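Local coordinates for ORF10 (Moritella marina, PDB 6RIW), which forms the ketosynthase-chain length factor didomain of a polyunsaturated fatty acid synthase and probably joins acyl units on carrier protein into longer ketoacyl chains, at residues 29-33 with 364-368; 494-498 with 831-835; 623-628 with 915-921. One frame throughout, in Å; residues are numbered along the deposited sequence.

From the N terminus, contact 1 comes first: the loop leaving helix 19-27 meets helix 363-366, closing some 330 residues within the first, ketosynthase half. Contact 2 repeats that pairing in the second, chain length factor half, bringing the loop after helix 484-492 to helix 831-834. These two contacts follow in series and lie on opposite sides of the chain's centre, their own centres about 53 Å apart. Contact 3 crosses contact 2: residues 623-628 leave from inside the span that contact 2 closes, and their partner, 915-921, follows 831-835 in the chain. It ties helix 614-628 to the short helix 917-922, where helix 129-148 of the first half also packs.

Contact 1. Residues 29-33 with 364-368; sequences QQDCR and SNLGH
The Arg33 guanidinium carries the carbonyl O of Ser364 over one face, 3.6 Å from NE, and the Asp31 carboxylate at its edge, while the Asn365 carboxamide points its ND2 at the carbonyl of Gln30. Residues 364-368 hold the Asn-x-Gly-His sequence familiar from ketosynthases, here at the end of helix 363-366. The ND2 bond to Gln30 O, 3.1 Å, lies close to the amide plane of Asn365 but tilts 30° from the carbonyl plane of Gln30. The backbone O of the same asparagine takes the amide N of Cys32 at 2.9 Å, so the side chain and the backbone carbonyl of Asn365 both hold the loop. Arg33 meets Asp31 side-on, NE to OD1 at 2.7 Å and NH2 to OD2; OD1 also accepts from Arg33 N, an Asx turn, from the other face of the carboxylate. CG, anti to the carbonyl carbon (chi1 -52°), sits against Asn365 O and the Gly367 backbone, and the bend at chi3 turns the guanidinium back to Asp31. Were Arg33 replaced by an alanine, the Asp31 carboxylate would probably be left without its charged mate, with a gap beside the Ser364 and Gly367 backbone. Beyond, Leu366 CD2 rests 3.9 Å from Cys32 CB.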
loop_
_atom_site.group_PDB
_atom_site.type_symbol
_atom_site.label_atom_id
_atom_site.label_comp_id
_atom_site.label_asym_id
_atom_site.label_seq_id
_atom_site.Cartn_x
_atom_site.Cartn_y
_atom_site.Cartn_z
ATOM N N GLN A 29 27.239 -3.081 19.022
ATOM C CA GLN A 29 26.636 -4.385 18.737
ATOM C C GLN A 29 25.372 -4.613 19.561
ATOM O O GLN A 29 25.091 -5.726 20.009
ATOM C CB GLN A 29 27.636 -5.521 18.951
ATOM C CG GLN A 29 28.909 -5.340 18.169
ATOM C CD GLN A 29 29.757 -6.599 18.161
ATOM O OE1 GLN A 29 29.235 -7.716 18.075
ATOM N NE2 GLN A 29 31.074 -6.423 18.248
ATOM N N GLN A 30 24.588 -3.555 19.729
ATOM C CA GLN A 30 23.359 -3.640 20.508
ATOM C C GLN A 30 22.311 -4.490 19.796
ATOM O O GLN A 30 22.045 -4.302 18.605
ATOM C CB GLN A 30 22.801 -2.238 20.750
ATOM C CG GLN A 30 21.921 -2.122 21.971
ATOM C CD GLN A 30 22.744 -2.105 23.231
ATOM O OE1 GLN A 30 23.791 -1.452 23.293
ATOM N NE2 GLN A 30 22.292 -2.836 24.245
ATOM N N ASP A 31 21.695 -5.402 20.540
ATOM C CA ASP A 31 20.530 -6.143 20.080
ATOM C C ASP A 31 19.286 -5.377 20.520
ATOM O O ASP A 31 19.066 -5.186 21.720
ATOM C CB ASP A 31 20.538 -7.557 20.657
ATOM C CG ASP A 31 19.495 -8.472 20.024
ATOM O OD1 ASP A 31 18.497 -7.983 19.440
ATOM O OD2 ASP A 31 19.662 -9.705 20.128
ATOM N N CYS A 32 18.482 -4.929 19.554
ATOM C CA CYS A 32 17.294 -4.126 19.827
ATOM C C CYS A 32 15.987 -4.904 19.693
ATOM O O CYS A 32 14.907 -4.294 19.742
ATOM C CB CYS A 32 17.270 -2.911 18.897
ATOM S SG CYS A 32 18.803 -1.909 18.986
ATOM N N ARG A 33 16.051 -6.225 19.520
ATOM C CA ARG A 33 14.861 -7.057 19.416
ATOM C C ARG A 33 14.327 -7.380 20.813
ATOM O O ARG A 33 15.067 -7.350 21.798
ATOM C CB ARG A 33 15.185 -8.338 18.633
ATOM C CG ARG A 33 15.879 -8.049 17.274
ATOM C CD ARG A 33 16.583 -9.270 16.691
ATOM N NE ARG A 33 17.563 -9.811 17.635
ATOM C CZ ARG A 33 17.948 -11.084 17.667
ATOM N NH1 ARG A 33 17.447 -11.964 16.805
ATOM N NH2 ARG A 33 18.828 -11.483 18.574
ATOM N N SER A 364 20.100 -8.013 11.691
ATOM C CA SER A 364 20.580 -8.733 12.869
ATOM C C SER A 364 20.287 -7.952 14.145
ATOM O O SER A 364 19.893 -8.544 15.161
ATOM C CB SER A 364 22.085 -9.026 12.741
ATOM O OG SER A 364 22.882 -7.841 12.717
ATOM N N ASN A 365 20.450 -6.616 14.108
ATOM C CA ASN A 365 20.225 -5.797 15.300
ATOM C C ASN A 365 18.751 -5.533 15.547
ATOM O O ASN A 365 18.329 -5.450 16.708
ATOM C CB ASN A 365 20.915 -4.433 15.200
ATOM C CG ASN A 365 22.366 -4.517 14.812
ATOM O OD1 ASN A 365 22.694 -4.754 13.650
ATOM N ND2 ASN A 365 23.251 -4.247 15.768
ATOM N N LEU A 366 17.967 -5.333 14.470
ATOM C CA LEU A 366 16.646 -4.722 14.584
ATOM C C LEU A 366 15.487 -5.648 14.278
ATOM O O LEU A 366 14.347 -5.308 14.620
ATOM C CB LEU A 366 16.517 -3.526 13.627
ATOM C CG LEU A 366 17.533 -2.412 13.726
ATOM C CD1 LEU A 366 17.208 -1.333 12.710
ATOM C CD2 LEU A 366 17.506 -1.874 15.125
ATOM N N GLY A 367 15.737 -6.771 13.624
ATOM C CA GLY A 367 14.689 -7.513 12.956
ATOM C C GLY A 367 14.429 -6.968 11.563
ATOM O O GLY A 367 15.092 -6.047 11.072
ATOM N N HIS A 368 13.431 -7.557 10.909
ATOM C CA HIS A 368 13.051 -7.193 9.540
ATOM C C HIS A 368 11.891 -6.203 9.626
ATOM O O HIS A 368 10.765 -6.585 9.958
ATOM C CB HIS A 368 12.684 -8.454 8.754
ATOM C CG HIS A 368 12.230 -8.209 7.344
ATOM N ND1 HIS A 368 12.163 -6.950 6.783
ATOM C CD2 HIS A 368 11.870 -9.073 6.363
ATOM C CE1 HIS A 368 11.743 -7.046 5.532
ATOM N NE2 HIS A 368 11.564 -8.324 5.250
#

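Contact 2. Residues 494-498 with 831-835; sequences NQNTF and KANIG
Asn496 and Asn833 bring their CA atoms within 4.1 Å, and just beyond them Thr497 N bonds to Asn833 O at 3.1 Å, nearly in line with the C=O bond (174°). Asn496 CA also brings its hydrogen to that oxygen. From its side chain, Asn833 sends ND2 to Gln495 O at 2.9 Å, the acceptor lying in the amide plane; a weak second bond reaches Asn494 OD1, whose amide is turned 66° from that of Asn833. Phe498 packs its ring against the backbone of residues 831-835. The ring has Asn833 O over one face, and at its edge the O of Lys831 and the N of Gly835, the latter 3.5 Å from CE1. CG anti to the carbonyl carbon (chi1 -61°) brings the ring there, while Phe498 N is held by Asn496 OD1 in an Asx turn. Thr497 OG1 lies 3.6 Å from Ile834 CG2 and finds its main polar partner in Ser528. Gly835 leaves the helix with positive phi. Asn-Ile-Gly-His, which begins at Asn833, is the chain length factor's version of the ketosynthase Asn-x-Gly-His motif, its asparagine securing the loop after helix 484-492.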
loop_
_atom_site.group_PDB
_atom_site.type_symbol
_atom_site.label_atom_id
_atom_site.label_comp_id
_atom_site.label_asym_id
_atom_site.label_seq_id
_atom_site.Cartn_x
_atom_site.Cartn_y
_atom_site.Cartn_z
ATOM N N ASN A 494 -26.342 5.169 -21.930
ATOM C CA ASN A 494 -26.545 5.884 -20.670
ATOM C C ASN A 494 -27.343 5.041 -19.672
ATOM O O ASN A 494 -28.274 5.516 -19.020
ATOM C CB ASN A 494 -27.201 7.253 -20.881
ATOM C CG ASN A 494 -26.948 8.205 -19.710
ATOM O OD1 ASN A 494 -25.909 8.128 -19.006
ATOM N ND2 ASN A 494 -27.900 9.098 -19.478
ATOM N N GLN A 495 -26.961 3.778 -19.546
ATOM C CA GLN A 495 -27.522 2.916 -18.517
ATOM C C GLN A 495 -26.626 2.891 -17.277
ATOM O O GLN A 495 -25.513 3.426 -17.269
ATOM C CB GLN A 495 -27.717 1.511 -19.069
ATOM C CG GLN A 495 -28.759 1.500 -20.188
ATOM C CD GLN A 495 -28.760 0.209 -20.951
ATOM O OE1 GLN A 495 -27.697 -0.367 -21.227
ATOM N NE2 GLN A 495 -29.954 -0.276 -21.288
ATOM N N ASN A 496 -27.132 2.260 -16.215
ATOM C CA ASN A 496 -26.352 2.068 -14.995
ATOM C C ASN A 496 -26.400 0.601 -14.580
ATOM O O ASN A 496 -27.219 -0.193 -15.061
ATOM C CB ASN A 496 -26.868 2.962 -13.849
ATOM C CG ASN A 496 -28.296 2.604 -13.425
ATOM O OD1 ASN A 496 -28.547 1.530 -12.870
ATOM N ND2 ASN A 496 -29.227 3.501 -13.688
ATOM N N THR A 497 -25.522 0.254 -13.637
ATOM C CA THR A 497 -25.436 -1.091 -13.086
ATOM C C THR A 497 -25.973 -1.168 -11.658
ATOM O O THR A 497 -25.568 -2.056 -10.899
ATOM C CB THR A 497 -23.988 -1.561 -13.109
ATOM O OG1 THR A 497 -23.189 -0.533 -12.521
ATOM C CG2 THR A 497 -23.531 -1.785 -14.554
ATOM N N PHE A 498 -26.851 -0.248 -11.265
ATOM C CA PHE A 498 -27.289 -0.189 -9.872
ATOM C C PHE A 498 -28.264 -1.318 -9.563
ATOM O O PHE A 498 -29.179 -1.600 -10.346
ATOM C CB PHE A 498 -27.904 1.168 -9.572
ATOM C CG PHE A 498 -26.935 2.311 -9.766
ATOM C CD1 PHE A 498 -25.588 2.128 -9.541
ATOM C CD2 PHE A 498 -27.369 3.547 -10.188
ATOM C CE1 PHE A 498 -24.685 3.170 -9.717
ATOM C CE2 PHE A 498 -26.477 4.579 -10.378
ATOM C CZ PHE A 498 -25.136 4.392 -10.137
ATOM N N LYS A 831 -19.628 8.198 -12.647
ATOM C CA LYS A 831 -20.214 7.686 -11.396
ATOM C C LYS A 831 -21.737 7.590 -11.472
ATOM O O LYS A 831 -22.361 6.817 -10.720
ATOM C CB LYS A 831 -19.797 8.565 -10.218
ATOM C CG LYS A 831 -18.281 8.516 -9.983
ATOM C CD LYS A 831 -17.882 9.282 -8.713
ATOM C CE LYS A 831 -16.343 9.331 -8.507
ATOM N NZ LYS A 831 -15.695 10.020 -9.689
ATOM N N ALA A 832 -22.348 8.354 -12.366
ATOM C CA ALA A 832 -23.779 8.194 -12.608
ATOM C C ALA A 832 -24.113 6.822 -13.199
ATOM O O ALA A 832 -25.251 6.351 -13.055
ATOM C CB ALA A 832 -24.259 9.319 -13.520
ATOM N N ASN A 833 -23.160 6.172 -13.866
ATOM C CA ASN A 833 -23.399 4.856 -14.449
ATOM C C ASN A 833 -22.981 3.721 -13.526
ATOM O O ASN A 833 -23.667 2.697 -13.476
ATOM C CB ASN A 833 -22.657 4.705 -15.795
ATOM C CG ASN A 833 -22.880 5.882 -16.694
ATOM O OD1 ASN A 833 -22.115 6.838 -16.669
ATOM N ND2 ASN A 833 -23.955 5.840 -17.479
ATOM N N ILE A 834 -21.840 3.847 -12.832
ATOM C CA ILE A 834 -21.301 2.701 -12.104
ATOM C C ILE A 834 -20.918 3.080 -10.671
ATOM O O ILE A 834 -20.243 2.307 -9.983
ATOM C CB ILE A 834 -20.106 2.064 -12.849
ATOM C CG1 ILE A 834 -19.093 3.104 -13.343
ATOM C CG2 ILE A 834 -20.588 1.302 -14.106
ATOM C CD1 ILE A 834 -18.076 3.520 -12.332
ATOM N N GLY A 835 -21.362 4.248 -10.198
ATOM C CA GLY A 835 -21.144 4.611 -8.798
ATOM C C GLY A 835 -19.701 5.043 -8.503
ATOM O O GLY A 835 -18.862 5.177 -9.386
#

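Contact 3. Residues 623-628 with 915-921; sequences IAKDGV and QLISNAI
Ile917 lays its side chain against the carbonyl of Gly627, with CG1 only 3.2 Å from that O and CB and CG2 close by. The same oxygen faces the CA hydrogen of Ile917, a CA-H...O contact, so the first residue of helix 917-922 packs against this carbonyl with its CA, CB and both branches. The same isoleucine's CG2 also meets Val628 CG2 at 4.4 Å. One turn along, Ala920 sets its CB 3.8 Å from Gly627 CA. Ile921 continues the row: CG1 lies anti to the carbonyl carbon (chi1 -63°), which carries CD1 over the backbone of the other helix to 4.0 Å from Ala624 CA, with CG1 beside Ile623 O. This is a close, nearly antiparallel helix pair: the axes of the two short segments approach to 8.0 Å, with 150° between their directions. Gly627 makes the closeness possible, since a CB on it would be tight against Ile921 CG1 and Ile917 O. The pair joins helix 614-628 of the second ketosynthase-like half to a helix that follows later in the chain, and helix 129-148 of the first half packs on it: Val140 touches Ile917, Val141 touches Val628, and Ala144 and Leu145 touch Ile921. Asp626 forms a salt bridge with Arg594. Two waters also link the helices along the seam. One molecule donates to Ile623 O at 2.8 Å and to Ala920 O at 3.2 Å, bridging carbonyls of both helices. A second sits between Gly627 O and Gln915 O, 2.8 Å from the latter.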
loop_
_atom_site.group_PDB
_atom_site.type_symbol
_atom_site.label_atom_id
_atom_site.label_comp_id
_atom_site.label_asym_id
_atom_site.label_seq_id
_atom_site.Cartn_x
_atom_site.Cartn_y
_atom_site.Cartn_z
ATOM N N ILE A 623 -17.273 -22.345 16.657
ATOM C CA ILE A 623 -18.508 -22.074 15.923
ATOM C C ILE A 623 -18.613 -20.590 15.593
ATOM O O ILE A 623 -18.938 -20.210 14.462
ATOM C CB ILE A 623 -19.731 -22.544 16.724
ATOM C CG1 ILE A 623 -19.740 -24.069 16.888
ATOM C CG2 ILE A 623 -21.034 -22.081 16.048
ATOM C CD1 ILE A 623 -20.740 -24.491 17.954
ATOM N N ALA A 624 -18.362 -19.736 16.587
ATOM C CA ALA A 624 -18.397 -18.288 16.366
ATOM C C ALA A 624 -17.327 -17.854 15.368
ATOM O O ALA A 624 -17.607 -17.048 14.473
ATOM C CB ALA A 624 -18.220 -17.549 17.697
ATOM N N LYS A 625 -16.100 -18.367 15.515
ATOM C CA LYS A 625 -15.007 -18.006 14.609
ATOM C C LYS A 625 -15.353 -18.338 13.163
ATOM O O LYS A 625 -15.134 -17.526 12.247
ATOM C CB LYS A 625 -13.733 -18.743 15.016
ATOM C CG LYS A 625 -13.017 -18.165 16.247
ATOM C CD LYS A 625 -11.768 -18.992 16.491
ATOM C CE LYS A 625 -10.826 -18.310 17.495
ATOM N NZ LYS A 625 -9.764 -19.266 17.932
ATOM N N ASP A 626 -15.866 -19.552 12.931
ATOM C CA ASP A 626 -16.168 -19.971 11.564
ATOM C C ASP A 626 -17.275 -19.134 10.945
ATOM O O ASP A 626 -17.337 -19.016 9.712
ATOM C CB ASP A 626 -16.543 -21.448 11.545
ATOM C CG ASP A 626 -15.346 -22.355 11.765
ATOM O OD1 ASP A 626 -14.192 -21.850 11.763
ATOM O OD2 ASP A 626 -15.551 -23.577 11.955
ATOM N N GLY A 627 -18.127 -18.524 11.769
ATOM C CA GLY A 627 -19.110 -17.601 11.245
ATOM C C GLY A 627 -18.489 -16.347 10.659
ATOM O O GLY A 627 -19.005 -15.793 9.686
ATOM N N VAL A 628 -17.375 -15.892 11.228
ATOM C CA VAL A 628 -16.794 -14.606 10.837
ATOM C C VAL A 628 -15.873 -14.743 9.630
ATOM O O VAL A 628 -15.924 -13.931 8.695
ATOM C CB VAL A 628 -16.050 -13.982 12.033
ATOM C CG1 VAL A 628 -15.322 -12.711 11.575
ATOM C CG2 VAL A 628 -17.037 -13.666 13.139
ATOM N N GLN A 915 -19.723 -16.493 3.707
ATOM C CA GLN A 915 -20.707 -17.140 4.570
ATOM C C GLN A 915 -21.481 -16.129 5.413
ATOM O O GLN A 915 -20.915 -15.164 5.936
ATOM C CB GLN A 915 -19.978 -18.134 5.479
ATOM C CG GLN A 915 -20.855 -18.850 6.482
ATOM C CD GLN A 915 -20.215 -20.127 6.943
ATOM O OE1 GLN A 915 -19.120 -20.119 7.496
ATOM N NE2 GLN A 915 -20.883 -21.241 6.694
ATOM N N LEU A 916 -22.787 -16.350 5.532
ATOM C CA LEU A 916 -23.618 -15.500 6.379
ATOM C C LEU A 916 -23.264 -15.750 7.846
ATOM O O LEU A 916 -23.401 -16.877 8.328
ATOM C CB LEU A 916 -25.092 -15.781 6.116
ATOM C CG LEU A 916 -25.409 -15.748 4.616
ATOM C CD1 LEU A 916 -26.685 -16.526 4.284
ATOM C CD2 LEU A 916 -25.520 -14.313 4.170
ATOM N N ILE A 917 -22.799 -14.704 8.550
ATOM C CA ILE A 917 -22.289 -14.882 9.912
ATOM C C ILE A 917 -23.373 -15.433 10.842
ATOM O O ILE A 917 -23.148 -16.407 11.574
ATOM C CB ILE A 917 -21.722 -13.558 10.461
ATOM C CG1 ILE A 917 -20.576 -13.021 9.586
ATOM C CG2 ILE A 917 -21.228 -13.755 11.909
ATOM C CD1 ILE A 917 -20.205 -11.569 9.934
ATOM N N SER A 918 -24.541 -14.787 10.879
ATOM C CA SER A 918 -25.546 -15.182 11.856
ATOM C C SER A 918 -26.043 -16.597 11.582
ATOM O O SER A 918 -26.118 -17.428 12.495
ATOM C CB SER A 918 -26.700 -14.190 11.859
ATOM O OG SER A 918 -27.665 -14.567 12.828
ATOM N N ASN A 919 -26.355 -16.898 10.315
ATOM C CA ASN A 919 -26.850 -18.229 9.975
ATOM C C ASN A 919 -25.852 -19.311 10.361
ATOM O O ASN A 919 -26.247 -20.397 10.808
ATOM C CB ASN A 919 -27.145 -18.318 8.472
ATOM C CG ASN A 919 -28.416 -17.607 8.082
ATOM O OD1 ASN A 919 -29.160 -17.100 8.934
ATOM N ND2 ASN A 919 -28.684 -17.565 6.779
ATOM N N ALA A 920 -24.556 -19.060 10.126
ATOM C CA ALA A 920 -23.531 -20.047 10.429
ATOM C C ALA A 920 -23.483 -20.370 11.915
ATOM O O ALA A 920 -23.136 -21.488 12.293
ATOM C CB ALA A 920 -22.158 -19.565 9.962
ATOM N N ILE A 921 -23.813 -19.413 12.766
ATOM C CA ILE A 921 -23.836 -19.652 14.205
ATOM C C ILE A 921 -25.189 -20.203 14.657
ATOM O O ILE A 921 -25.250 -21.261 15.293
ATOM C CB ILE A 921 -23.459 -18.337 14.934
ATOM C CG1 ILE A 921 -22.024 -17.945 14.569
ATOM C CG2 ILE A 921 -23.631 -18.468 16.443
ATOM C CD1 ILE A 921 -21.661 -16.482 14.902
HETATM O O HOH W 1 -19.995 -21.811 12.484
HETATM O O HOH W 2 -18.298 -15.507 6.855
#